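Long-range contact in beta-mannosidase (Trichoderma harzianum, PDB 4CVU), which probably hydrolyses terminal beta-linked mannose residues from the non-reducing ends of mannosides, as a secreted fungal member of glycoside hydrolase family 2: residues A[387-392]-A[707-712]. Residues are numbered along the deposited sequence; the frame is centred on the assembly and turned at random.
Sequences ANLIPP and QLNDIW
Q707 meets I390 through its amide, NE2 lying 3.5 Å from the methyl CD1 of I390. The Q707 side chain runs forward beside its own backbone, and a bond from NE2 to N709 O (2.8 Å) holds that amide in place. At L708 the backbone N bonds to N388 O (2.9 Å), continuing the parallel pairing of the two chains, while its CB packs on A387 CB and its CD2 meets L389 CD1. N709 then takes over with its side chain. A chi1 of 66° tucks CG in over the backbone, flanked by N and C, and the amide grips the I390 backbone twice: OD1 accepts I390 N in plane, on a lone pair (3.0 Å), and ND2 gives a nearly straight bond (169°) to I390 O, approaching from above that carbonyl's plane. A leucine here would probably strand both I390 N and I390 O, buried without their mates. Beyond it, I711 lays CG1 against P391 O and CB near I390 CD1. The two segments carry the parallel strands 380-389 and 702-705 on into their C-terminal loops, within the (beta/alpha)8 barrel expected of this family; helix 401-413 packs on L708 and P392, and R420 on neighbouring strand 418-421 hydrogen-bonds N388 OD1.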
loop_
_atom_site.group_PDB
_atom_site.type_symbol
_atom_site.label_atom_id
_atom_site.label_comp_id
_atom_site.label_asym_id
_atom_site.label_seq_id
_atom_site.Cartn_x
_atom_site.Cartn_y
_atom_site.Cartn_z
ATOM N N ALA A 387 31.518 2.103 -8.532
ATOM C CA ALA A 387 30.725 2.360 -7.300
ATOM C C ALA A 387 30.822 1.217 -6.288
ATOM O O ALA A 387 31.470 0.208 -6.567
ATOM C CB ALA A 387 29.266 2.630 -7.633
ATOM N N ASN A 388 30.182 1.390 -5.124
ATOM C CA ASN A 388 30.157 0.372 -4.068
ATOM C C ASN A 388 28.870 -0.458 -4.165
ATOM O O ASN A 388 27.789 0.075 -4.179
ATOM C CB ASN A 388 30.225 1.025 -2.727
ATOM C CG ASN A 388 31.620 1.628 -2.453
ATOM O OD1 ASN A 388 32.440 1.025 -1.739
ATOM N ND2 ASN A 388 31.884 2.777 -2.997
ATOM N N LEU A 389 29.023 -1.746 -4.266
ATOM C CA LEU A 389 27.900 -2.684 -4.338
ATOM C C LEU A 389 27.566 -3.138 -2.929
ATOM O O LEU A 389 28.412 -3.710 -2.226
ATOM C CB LEU A 389 28.304 -3.878 -5.177
ATOM C CG LEU A 389 27.256 -4.998 -5.237
ATOM C CD1 LEU A 389 26.057 -4.502 -6.009
ATOM C CD2 LEU A 389 27.876 -6.225 -5.876
ATOM N N ILE A 390 26.330 -2.903 -2.518
ATOM C CA ILE A 390 25.812 -3.398 -1.252
ATOM C C ILE A 390 24.832 -4.546 -1.567
ATOM O O ILE A 390 24.455 -4.740 -2.728
ATOM C CB ILE A 390 25.128 -2.299 -0.419
ATOM C CG1 ILE A 390 23.884 -1.779 -1.126
ATOM C CG2 ILE A 390 26.112 -1.157 -0.114
ATOM C CD1 ILE A 390 22.753 -1.439 -0.193
ATOM N N PRO A 391 24.464 -5.338 -0.567
ATOM C CA PRO A 391 23.535 -6.445 -0.893
ATOM C C PRO A 391 22.252 -5.910 -1.514
ATOM O O PRO A 391 21.645 -5.001 -0.965
ATOM C CB PRO A 391 23.257 -7.084 0.459
ATOM C CG PRO A 391 24.431 -6.690 1.299
ATOM C CD PRO A 391 24.852 -5.340 0.857
ATOM N N PRO A 392 21.828 -6.475 -2.642
ATOM C CA PRO A 392 20.557 -6.003 -3.300
ATOM C C PRO A 392 19.258 -6.318 -2.521
ATOM O O PRO A 392 18.219 -5.749 -2.843
ATOM C CB PRO A 392 20.552 -6.777 -4.621
ATOM C CG PRO A 392 21.257 -8.058 -4.265
ATOM C CD PRO A 392 22.376 -7.653 -3.315
ATOM N N GLN A 707 26.560 5.178 -3.270
ATOM C CA GLN A 707 26.672 3.743 -3.396
ATOM C C GLN A 707 25.913 3.388 -4.668
ATOM O O GLN A 707 25.128 4.203 -5.175
ATOM C CB GLN A 707 26.014 3.024 -2.206
ATOM C CG GLN A 707 24.548 3.363 -2.008
ATOM C CD GLN A 707 23.996 3.025 -0.635
ATOM O OE1 GLN A 707 24.282 3.708 0.338
ATOM N NE2 GLN A 707 23.168 1.980 -0.557
ATOM N N LEU A 708 26.183 2.214 -5.225
ATOM C CA LEU A 708 25.574 1.875 -6.487
ATOM C C LEU A 708 24.095 1.745 -6.270
ATOM O O LEU A 708 23.298 2.327 -7.009
ATOM C CB LEU A 708 26.139 0.554 -7.046
ATOM C CG LEU A 708 25.332 -0.096 -8.211
ATOM C CD1 LEU A 708 25.493 0.686 -9.482
ATOM C CD2 LEU A 708 25.826 -1.479 -8.466
ATOM N N ASN A 709 23.728 0.951 -5.258
ATOM C CA ASN A 709 22.404 0.327 -5.250
ATOM C C ASN A 709 21.706 0.326 -3.887
ATOM O O ASN A 709 22.362 0.560 -2.859
ATOM C CB ASN A 709 22.515 -1.097 -5.795
ATOM C CG ASN A 709 23.330 -2.003 -4.891
ATOM O OD1 ASN A 709 24.453 -1.666 -4.515
ATOM N ND2 ASN A 709 22.774 -3.160 -4.532
ATOM N N ASP A 710 20.396 0.005 -3.890
ATOM C CA ASP A 710 19.536 0.033 -2.693
ATOM C C ASP A 710 19.087 -1.369 -2.274
ATOM O O ASP A 710 18.803 -2.211 -3.125
ATOM C CB ASP A 710 18.236 0.833 -2.911
ATOM C CG ASP A 710 18.372 2.314 -2.593
ATOM O OD1 ASP A 710 19.053 2.681 -1.623
ATOM O OD2 ASP A 710 17.754 3.135 -3.329
ATOM N N ILE A 711 18.998 -1.583 -0.959
ATOM C CA ILE A 711 18.478 -2.826 -0.387
ATOM C C ILE A 711 16.962 -2.804 -0.145
ATOM O O ILE A 711 16.342 -3.860 0.026
ATOM C CB ILE A 711 19.210 -3.117 0.945
ATOM C CG1 ILE A 711 19.195 -4.578 1.251
ATOM C CG2 ILE A 711 18.626 -2.332 2.084
ATOM C CD1 ILE A 711 20.022 -4.958 2.480
ATOM N N TRP A 712 16.373 -1.603 -0.154
ATOM C CA TRP A 712 14.929 -1.408 0.007
ATOM C C TRP A 712 14.551 0.036 -0.381
ATOM O O TRP A 712 15.409 0.826 -0.770
ATOM C CB TRP A 712 14.458 -1.780 1.438
ATOM C CG TRP A 712 14.828 -0.841 2.540
ATOM C CD1 TRP A 712 15.889 -0.012 2.596
ATOM C CD2 TRP A 712 14.111 -0.661 3.771
ATOM N NE1 TRP A 712 15.888 0.679 3.780
ATOM C CE2 TRP A 712 14.803 0.298 4.518
ATOM C CE3 TRP A 712 12.948 -1.208 4.303
ATOM C CZ2 TRP A 712 14.368 0.729 5.786
ATOM C CZ3 TRP A 712 12.507 -0.766 5.575
ATOM C CH2 TRP A 712 13.236 0.194 6.292
#